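Local coordinates for protein SusD homolog (Bacteroides thetaiotaomicron VPI-5482, PDB 3FDH) that probably binds glycans at the bacterial cell surface as a SusD-family outer-membrane lipoprotein, helping to pass them on for uptake, at residues I41-S46 against N57-A62; D235-F240 against P329-S334; N249-F254 against A321-K326. All coordinates share one frame; numbering follows the deposited sequence.

Overall arrangement
The three contacts illustrate how separate pieces of a chain, some near in sequence and some far, are joined through one shared element, here helix 250-258. Interaction 3 sets the start of that helix against the segment 321-326, and both of its segments lie in the chain between the two strands paired in interaction 2. Thr330 OG1 of interaction 2 meets Pro250 CD of interaction 3 at 3.5 Å, with the centres about 16 Å apart. On another side of the helix, Thr43 CG2 of interaction 1 lies 3.8 Å from Phe254 CD1, the centres being about 15 Å apart. Interactions 1 and 2 do not touch: their centres are about 23 Å apart, on opposite sides of the chain's centre.

Interaction 1 of 3, residues I41-S46 against N57-A62; sequences INTYAS and NQLYYA
Tyr44 and Leu59 make the tight part of this contact. CD1 of Leu59 sits over the middle of the Tyr44 ring, 4.0 Å from its centroid and 9° off the ring normal, a CH-pi contact made by one of two modelled conformers of Leu59 and less certain for the other. In that conformer CG is anti to the backbone N (chi1 -157°), which carries CD1 over the ring and CD2 to 4.0 Å from Thr43 CG2. Ala62 adds its methyl obliquely, CB lying 3.7 Å from Tyr44 CE2. Helices 40-48 and 57-63 of this largely helical SusD-like fold meet here at a signed crossing angle of -46°, with axes 10.3 Å apart, so side chains rather than backbones bridge them. Phe75 meets the same tyrosine ring edge-to-face. Replacing Tyr44 by an alanine would probably leave a gap beside Leu59 and Ala62 and deprive Glu68 of a hydrogen-bond partner. Toward the exposed Gln58 the contact is polar and water-mediated: Tyr44 OH touches Gln58 CB at 3.5 Å, but NE2 is poorly angled for a direct bond. Glu68 instead accepts from both side chains, while a water donates to Tyr44 OH at 3.2 Å and is weakly bonded by Gln58 NE2.

Interaction 2 of 3, residues D235-F240 against P329-S334; sequences DDQAAF and PTLLMS
Gln237 lays one face of its amide over the methyl CD2 of Leu331, which is 3.8 Å from Gln237 NE2, while OE1 packs against CA and CB of Ser334. The amide gets there with CG between the backbone N and the carbonyl carbon (chi1 78°), the crowded position, and OE1 accepts from Tyr335 N at the start of helix 335-348. The other flat group, the Phe240 ring, turns away from the partner strand toward helix 21-37 and meets the ring of Tyr243 with planes at about 75°. Between the backbones, Phe240 N gives Thr330 O an almost straight bond, 2.8 Å long. Thr330 N returns one to Phe240 O at 3.0 Å. Beside this pair, Ala239 CB presses on Leu331 CD2 at 3.5 Å, tighter than usual for two carbons. Further along, Ala238 N bonds to Met333 O at 3.0 Å. Ala238 O accepts from Leu332 N at 2.8 Å and, weakly, from Met333 N, so one carbonyl serves two consecutive amides. Leu332 and Met333 thus both face Ala238, and the register slips by one residue: a classic beta bulge in a short two-stranded antiparallel sheet.

Interaction 3 of 3, residues N249-F254 against A321-K326; sequences NPFYGF and AFVYAK
Tyr252 lays one ring face against the extended side chain of Lys326, whose CG stands 3.8 Å from the ring centroid and 14° off the normal. A water lies above the opposite face, offset toward the rim, and donates both to Tyr252 O and to Val323 O, at 2.7 Å from the former. Alongside, the Phe251 ring presents its edge to the peptide between Phe322 and Val323, with CE2 3.8 Å from both Phe322 CB and Val323 CG1. The second shell is Asn249, whose N bonds to Lys326 O at 2.9 Å and ties the two segments directly. With CG anti to its own N (chi1 165°), Asn249, the N-cap residue of helix 250-258, turns OD1 back over the first turn; Tyr252 N reaches that oxygen nearly straight, at 2.9 Å and 169°, and Phe251 N only weakly. Its ND2 is held in turn by the carbonyls of Ala328 and Ala427, which fixes the rotation of the amide. An inverse gamma turn centred on Ala325 leads the other segment to Lys326. Farther out, Lys326 NZ donates to Ser245 O, so the apolar methylenes can shield the aromatic face while the amino group, probably charged, is satisfied by a backbone carbonyl.

Interaction 1 of 3, residues I41-S46 against N57-A62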
loop_
_atom_site.group_PDB
_atom_site.type_symbol
_atom_site.label_atom_id
_atom_site.label_comp_id
_atom_site.label_asym_id
_atom_site.label_seq_id
_atom_site.Cartn_x
_atom_site.Cartn_y
_atom_site.Cartn_z
ATOM N N ILE A 41 -2.186 -7.677 -4.741
ATOM C CA ILE A 41 -1.693 -6.403 -5.292
ATOM C C ILE A 41 -0.416 -6.016 -4.548
ATOM O O ILE A 41 0.597 -5.652 -5.153
ATOM C CB ILE A 41 -2.723 -5.263 -5.161
ATOM C CG1 ILE A 41 -3.953 -5.539 -6.033
ATOM C CG2 ILE A 41 -2.122 -3.925 -5.607
ATOM C CD1 ILE A 41 -3.641 -5.763 -7.449
ATOM N N ASN A 42 -0.476 -6.170 -3.231
ATOM C CA ASN A 42 0.612 -5.798 -2.305
ATOM C C ASN A 42 1.762 -6.790 -2.406
ATOM O O ASN A 42 2.944 -6.432 -2.340
ATOM C CB ASN A 42 0.139 -5.748 -0.849
ATOM C CG ASN A 42 1.238 -5.322 0.140
ATOM O OD1 ASN A 42 1.622 -4.140 0.174
ATOM N ND2 ASN A 42 1.658 -6.247 1.042
ATOM N N THR A 43 1.375 -8.047 -2.570
ATOM C CA THR A 43 2.347 -9.128 -2.666
ATOM C C THR A 43 3.297 -8.926 -3.847
ATOM O O THR A 43 4.541 -8.991 -3.714
ATOM C CB THR A 43 1.621 -10.493 -2.664
ATOM O OG1 THR A 43 0.968 -10.622 -1.362
ATOM C CG2 THR A 43 2.643 -11.654 -2.905
ATOM N N TYR A 44 2.699 -8.656 -4.996
ATOM C CA TYR A 44 3.466 -8.450 -6.230
ATOM C C TYR A 44 4.202 -7.126 -6.201
ATOM O O TYR A 44 5.364 -7.027 -6.610
ATOM C CB TYR A 44 2.590 -8.632 -7.467
ATOM C CG TYR A 44 2.257 -10.066 -7.768
ATOM C CD1 TYR A 44 1.373 -10.800 -6.955
ATOM C CD2 TYR A 44 2.784 -10.702 -8.880
ATOM C CE1 TYR A 44 1.046 -12.139 -7.259
ATOM C CE2 TYR A 44 2.483 -12.047 -9.187
ATOM C CZ TYR A 44 1.604 -12.753 -8.385
ATOM O OH TYR A 44 1.319 -14.064 -8.728
ATOM N N ALA A 45 3.543 -6.084 -5.721
ATOM C CA ALA A 45 4.213 -4.793 -5.559
ATOM C C ALA A 45 5.508 -4.926 -4.777
ATOM O O ALA A 45 6.537 -4.303 -5.079
ATOM C CB ALA A 45 3.261 -3.782 -4.877
ATOM N N SER A 46 5.462 -5.755 -3.751
ATOM C CA SER A 46 6.629 -5.985 -2.895
ATOM C C SER A 46 7.834 -6.404 -3.702
ATOM O O SER A 46 8.958 -5.956 -3.472
ATOM C CB SER A 46 6.352 -7.053 -1.831
ATOM O OG SER A 46 5.327 -6.693 -0.947
ATOM N N ASN A 57 7.526 -20.273 -7.163
ATOM C CA ASN A 57 6.297 -20.387 -7.907
ATOM C C ASN A 57 5.916 -19.095 -8.614
ATOM O O ASN A 57 6.754 -18.436 -9.221
ATOM C CB ASN A 57 5.192 -20.836 -6.940
ATOM C CG ASN A 57 4.044 -21.607 -7.624
ATOM O OD1 ASN A 57 3.702 -21.374 -8.782
ATOM N ND2 ASN A 57 3.438 -22.517 -6.885
ATOM N N GLN A 58 4.647 -18.729 -8.542
ATOM C CA GLN A 58 4.205 -17.533 -9.260
ATOM C C GLN A 58 5.027 -16.277 -9.005
ATOM O O GLN A 58 5.378 -15.561 -9.948
ATOM C CB GLN A 58 2.724 -17.232 -9.037
ATOM C CG GLN A 58 1.858 -18.204 -9.801
ATOM C CD GLN A 58 0.354 -17.923 -9.660
ATOM O OE1 GLN A 58 -0.348 -18.687 -8.973
ATOM N NE2 GLN A 58 -0.147 -16.811 -10.282
ATOM N N LEU A 59 5.317 -16.010 -7.752
ATOM C CA LEU A 59 6.074 -14.801 -7.386
ATOM C C LEU A 59 7.520 -14.887 -7.919
ATOM O O LEU A 59 8.162 -13.862 -8.160
ATOM C CB LEU A 59 6.018 -14.533 -5.876
ATOM C CG LEU A 59 6.279 -13.090 -5.444
ATOM C CD1 LEU A 59 5.251 -12.134 -6.068
ATOM C CD2 LEU A 59 6.258 -13.003 -3.932
ATOM N N TYR A 60 7.994 -16.105 -8.124
ATOM C CA TYR A 60 9.349 -16.307 -8.684
ATOM C C TYR A 60 9.333 -15.815 -10.120
ATOM O O TYR A 60 10.229 -15.058 -10.549
ATOM C CB TYR A 60 9.815 -17.765 -8.628
ATOM C CG TYR A 60 11.010 -18.004 -9.528
ATOM C CD1 TYR A 60 12.288 -17.666 -9.121
ATOM C CD2 TYR A 60 10.847 -18.501 -10.802
ATOM C CE1 TYR A 60 13.386 -17.846 -9.956
ATOM C CE2 TYR A 60 11.935 -18.691 -11.647
ATOM C CZ TYR A 60 13.193 -18.326 -11.221
ATOM O OH TYR A 60 14.264 -18.493 -12.043
ATOM N N TYR A 61 8.271 -16.191 -10.818
ATOM C CA TYR A 61 8.094 -15.839 -12.261
ATOM C C TYR A 61 7.831 -14.341 -12.451
ATOM O O TYR A 61 8.183 -13.722 -13.470
ATOM C CB TYR A 61 7.085 -16.754 -12.974
ATOM C CG TYR A 61 7.679 -18.166 -13.052
ATOM C CD1 TYR A 61 8.779 -18.420 -13.860
ATOM C CD2 TYR A 61 7.208 -19.184 -12.255
ATOM C CE1 TYR A 61 9.385 -19.683 -13.898
ATOM C CE2 TYR A 61 7.799 -20.446 -12.272
ATOM C CZ TYR A 61 8.894 -20.688 -13.086
ATOM O OH TYR A 61 9.457 -21.950 -13.097
ATOM N N ALA A 62 7.263 -13.752 -11.424
ATOM C CA ALA A 62 7.052 -12.291 -11.394
ATOM C C ALA A 62 8.420 -11.632 -11.197
ATOM O O ALA A 62 8.788 -10.666 -11.857
ATOM C CB ALA A 62 6.068 -11.869 -10.271
HETATM O O HOH W 1 -1.822 -14.713 -8.959
#

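Interaction 2 of 3, residues D235-F240 against P329-S334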
loop_
_atom_site.group_PDB
_atom_site.type_symbol
_atom_site.label_atom_id
_atom_site.label_comp_id
_atom_site.label_asym_id
_atom_site.label_seq_id
_atom_site.Cartn_x
_atom_site.Cartn_y
_atom_site.Cartn_z
ATOM N N ASP A 235 -2.435 6.884 16.223
ATOM C CA ASP A 235 -3.669 6.400 16.814
ATOM C C ASP A 235 -4.863 6.722 15.960
ATOM O O ASP A 235 -5.910 6.103 16.079
ATOM C CB ASP A 235 -3.847 6.935 18.222
ATOM C CG ASP A 235 -2.869 6.325 19.174
ATOM O OD1 ASP A 235 -2.388 5.204 18.865
ATOM O OD2 ASP A 235 -2.580 6.955 20.221
ATOM N N ASP A 236 -4.681 7.643 15.037
ATOM C CA ASP A 236 -5.794 8.061 14.213
ATOM C C ASP A 236 -5.780 7.313 12.909
ATOM O O ASP A 236 -6.736 7.390 12.112
ATOM C CB ASP A 236 -5.697 9.562 13.849
ATOM C CG ASP A 236 -6.222 10.474 14.912
ATOM O OD1 ASP A 236 -6.833 9.998 15.887
ATOM O OD2 ASP A 236 -6.033 11.699 14.760
ATOM N N GLN A 237 -4.666 6.633 12.658
ATOM C CA GLN A 237 -4.460 6.069 11.305
ATOM C C GLN A 237 -5.473 4.988 11.002
ATOM O O GLN A 237 -6.071 4.411 11.881
ATOM C CB GLN A 237 -3.020 5.597 11.090
ATOM C CG GLN A 237 -2.714 4.250 11.733
ATOM C CD GLN A 237 -1.259 3.950 11.838
ATOM O OE1 GLN A 237 -0.434 4.575 11.165
ATOM N NE2 GLN A 237 -0.913 3.002 12.732
ATOM N N ALA A 238 -5.683 4.778 9.705
ATOM C CA ALA A 238 -6.673 3.810 9.208
ATOM C C ALA A 238 -6.081 2.411 9.179
ATOM O O ALA A 238 -5.431 2.007 8.222
ATOM C CB ALA A 238 -7.157 4.208 7.871
ATOM N N ALA A 239 -6.311 1.728 10.291
ATOM C CA ALA A 239 -5.772 0.407 10.528
ATOM C C ALA A 239 -6.866 -0.597 10.756
ATOM O O ALA A 239 -7.745 -0.410 11.561
ATOM C CB ALA A 239 -4.854 0.432 11.740
ATOM N N PHE A 240 -6.749 -1.685 10.028
ATOM C CA PHE A 240 -7.632 -2.836 10.176
ATOM C C PHE A 240 -6.821 -3.693 11.104
ATOM O O PHE A 240 -5.853 -4.344 10.675
ATOM C CB PHE A 240 -7.839 -3.506 8.831
ATOM C CG PHE A 240 -8.751 -4.679 8.868
ATOM C CD1 PHE A 240 -10.111 -4.507 9.002
ATOM C CD2 PHE A 240 -8.257 -5.965 8.706
ATOM C CE1 PHE A 240 -10.972 -5.580 9.023
ATOM C CE2 PHE A 240 -9.120 -7.060 8.721
ATOM C CZ PHE A 240 -10.490 -6.860 8.901
ATOM N N PRO A 329 -1.355 -4.997 12.097
ATOM C CA PRO A 329 -2.508 -4.480 11.350
ATOM C C PRO A 329 -2.229 -4.182 9.905
ATOM O O PRO A 329 -1.108 -3.939 9.511
ATOM C CB PRO A 329 -2.834 -3.142 12.033
ATOM C CG PRO A 329 -1.573 -2.772 12.847
ATOM C CD PRO A 329 -0.893 -4.082 13.161
ATOM N N THR A 330 -3.299 -4.188 9.135
ATOM C CA THR A 330 -3.250 -3.763 7.762
ATOM C C THR A 330 -3.560 -2.277 7.784
ATOM O O THR A 330 -4.614 -1.843 8.246
ATOM C CB THR A 330 -4.249 -4.489 6.845
ATOM O OG1 THR A 330 -3.886 -5.867 6.738
ATOM C CG2 THR A 330 -4.258 -3.846 5.469
ATOM N N LEU A 331 -2.603 -1.506 7.292
ATOM C CA LEU A 331 -2.721 -0.044 7.259
ATOM C C LEU A 331 -3.276 0.412 5.880
ATOM O O LEU A 331 -2.587 0.387 4.848
ATOM C CB LEU A 331 -1.372 0.614 7.623
ATOM C CG LEU A 331 -0.806 0.237 8.992
ATOM C CD1 LEU A 331 0.522 0.992 9.259
ATOM C CD2 LEU A 331 -1.832 0.444 10.053
ATOM N N LEU A 332 -4.563 0.781 5.876
ATOM C CA LEU A 332 -5.226 1.320 4.675
ATOM C C LEU A 332 -4.592 2.662 4.381
ATOM O O LEU A 332 -4.465 3.063 3.225
ATOM C CB LEU A 332 -6.729 1.413 4.792
ATOM C CG LEU A 332 -7.475 0.075 4.776
ATOM C CD1 LEU A 332 -9.013 0.294 4.798
ATOM C CD2 LEU A 332 -7.107 -0.768 3.565
HETATM N N MSE A 333 -4.182 3.343 5.447
HETATM C CA MSE A 333 -3.390 4.557 5.280
HETATM C C MSE A 333 -2.794 4.918 6.601
HETATM O O MSE A 333 -3.521 5.095 7.597
HETATM C CB MSE A 333 -4.187 5.710 4.658
HETATM C CG MSE A 333 -3.236 6.834 4.147
HETATM SE SE MSE A 333 -4.116 8.504 3.675
HETATM C CE MSE A 333 -2.503 9.576 3.598
ATOM N N SER A 334 -1.461 4.966 6.602
ATOM C CA SER A 334 -0.695 5.238 7.816
ATOM C C SER A 334 -0.443 6.696 8.128
ATOM O O SER A 334 -0.467 7.586 7.275
ATOM C CB SER A 334 0.621 4.505 7.773
ATOM O OG SER A 334 1.447 5.013 6.743
#

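Interaction 3 of 3, residues N249-F254 against A321-K326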
loop_
_atom_site.group_PDB
_atom_site.type_symbol
_atom_site.label_atom_id
_atom_site.label_comp_id
_atom_site.label_asym_id
_atom_site.label_seq_id
_atom_site.Cartn_x
_atom_site.Cartn_y
_atom_site.Cartn_z
ATOM N N ASN A 249 -2.984 -11.857 9.378
ATOM C CA ASN A 249 -2.495 -10.754 8.542
ATOM C C ASN A 249 -2.211 -11.332 7.155
ATOM O O ASN A 249 -1.650 -12.425 7.043
ATOM C CB ASN A 249 -1.244 -10.132 9.206
ATOM C CG ASN A 249 -0.459 -9.233 8.281
ATOM O OD1 ASN A 249 0.080 -9.683 7.286
ATOM N ND2 ASN A 249 -0.341 -7.948 8.653
ATOM N N PRO A 250 -2.561 -10.592 6.090
ATOM C CA PRO A 250 -2.487 -11.123 4.730
ATOM C C PRO A 250 -1.108 -11.298 4.110
ATOM O O PRO A 250 -0.924 -12.168 3.250
ATOM C CB PRO A 250 -3.337 -10.139 3.940
ATOM C CG PRO A 250 -3.197 -8.847 4.686
ATOM C CD PRO A 250 -3.234 -9.282 6.128
ATOM N N PHE A 251 -0.184 -10.450 4.535
ATOM C CA PHE A 251 1.220 -10.501 4.148
ATOM C C PHE A 251 1.811 -11.771 4.815
ATOM O O PHE A 251 2.438 -12.627 4.176
ATOM C CB PHE A 251 1.940 -9.219 4.592
ATOM C CG PHE A 251 3.385 -9.158 4.171
ATOM C CD1 PHE A 251 3.730 -8.753 2.903
ATOM C CD2 PHE A 251 4.393 -9.519 5.036
ATOM C CE1 PHE A 251 5.049 -8.711 2.493
ATOM C CE2 PHE A 251 5.697 -9.497 4.630
ATOM C CZ PHE A 251 6.042 -9.077 3.362
ATOM N N TYR A 252 1.588 -11.871 6.117
ATOM C CA TYR A 252 1.954 -13.069 6.858
ATOM C C TYR A 252 1.330 -14.302 6.190
ATOM O O TYR A 252 1.963 -15.367 6.037
ATOM C CB TYR A 252 1.490 -12.956 8.328
ATOM C CG TYR A 252 1.513 -14.273 9.065
ATOM C CD1 TYR A 252 0.453 -15.169 8.973
ATOM C CD2 TYR A 252 2.583 -14.610 9.873
ATOM C CE1 TYR A 252 0.490 -16.374 9.644
ATOM C CE2 TYR A 252 2.624 -15.798 10.541
ATOM C CZ TYR A 252 1.585 -16.681 10.422
ATOM O OH TYR A 252 1.624 -17.854 11.118
ATOM N N GLY A 253 0.092 -14.113 5.744
ATOM C CA GLY A 253 -0.700 -15.179 5.150
ATOM C C GLY A 253 -0.087 -15.738 3.902
ATOM O O GLY A 253 -0.028 -16.963 3.699
ATOM N N PHE A 254 0.362 -14.837 3.049
ATOM C CA PHE A 254 1.032 -15.233 1.813
ATOM C C PHE A 254 2.256 -16.075 2.097
ATOM O O PHE A 254 2.444 -17.132 1.506
ATOM C CB PHE A 254 1.457 -14.044 0.952
ATOM C CG PHE A 254 2.370 -14.451 -0.180
ATOM C CD1 PHE A 254 1.859 -15.036 -1.322
ATOM C CD2 PHE A 254 3.755 -14.311 -0.064
ATOM C CE1 PHE A 254 2.706 -15.445 -2.336
ATOM C CE2 PHE A 254 4.597 -14.732 -1.073
ATOM C CZ PHE A 254 4.076 -15.288 -2.201
ATOM N N ALA A 321 11.788 -9.944 8.668
ATOM C CA ALA A 321 11.082 -10.311 9.908
ATOM C C ALA A 321 9.556 -10.232 9.711
ATOM O O ALA A 321 8.750 -10.939 10.338
ATOM C CB ALA A 321 11.526 -9.372 11.057
ATOM N N PHE A 322 9.210 -9.390 8.756
ATOM C CA PHE A 322 7.815 -9.013 8.473
ATOM C C PHE A 322 6.903 -10.168 8.020
ATOM O O PHE A 322 5.690 -10.139 8.234
ATOM C CB PHE A 322 7.759 -7.881 7.449
ATOM C CG PHE A 322 8.419 -6.623 7.929
ATOM C CD1 PHE A 322 7.898 -5.931 9.010
ATOM C CD2 PHE A 322 9.611 -6.192 7.349
ATOM C CE1 PHE A 322 8.513 -4.793 9.456
ATOM C CE2 PHE A 322 10.241 -5.075 7.792
ATOM C CZ PHE A 322 9.695 -4.361 8.865
ATOM N N VAL A 323 7.508 -11.198 7.441
ATOM C CA VAL A 323 6.730 -12.329 6.950
ATOM C C VAL A 323 6.117 -13.131 8.115
ATOM O O VAL A 323 5.218 -13.933 7.912
ATOM C CB VAL A 323 7.550 -13.242 5.979
ATOM C CG1 VAL A 323 8.148 -12.415 4.758
ATOM C CG2 VAL A 323 8.629 -14.057 6.735
ATOM N N TYR A 324 6.603 -12.912 9.344
ATOM C CA TYR A 324 6.086 -13.601 10.543
ATOM C C TYR A 324 5.241 -12.716 11.465
ATOM O O TYR A 324 4.932 -13.072 12.611
ATOM C CB TYR A 324 7.237 -14.264 11.318
ATOM C CG TYR A 324 7.623 -15.588 10.686
ATOM C CD1 TYR A 324 6.797 -16.695 10.804
ATOM C CD2 TYR A 324 8.794 -15.724 9.961
ATOM C CE1 TYR A 324 7.133 -17.892 10.203
ATOM C CE2 TYR A 324 9.121 -16.905 9.337
ATOM C CZ TYR A 324 8.284 -17.981 9.455
ATOM O OH TYR A 324 8.646 -19.183 8.866
ATOM N N ALA A 325 4.864 -11.547 10.952
ATOM C CA ALA A 325 4.076 -10.539 11.723
ATOM C C ALA A 325 2.590 -10.901 11.661
ATOM O O ALA A 325 1.783 -10.186 11.102
ATOM C CB ALA A 325 4.304 -9.115 11.159
ATOM N N LYS A 326 2.265 -11.996 12.345
ATOM C CA LYS A 326 0.967 -12.643 12.231
ATOM C C LYS A 326 -0.258 -11.769 12.469
ATOM O O LYS A 326 -1.278 -11.884 11.752
ATOM C CB LYS A 326 0.917 -13.874 13.131
ATOM C CG LYS A 326 -0.327 -14.725 12.929
ATOM C CD LYS A 326 -0.277 -15.916 13.868
ATOM C CE LYS A 326 -1.440 -16.867 13.644
ATOM N NZ LYS A 326 -1.294 -18.149 14.422
HETATM O O HOH W 2 3.991 -16.399 7.554
#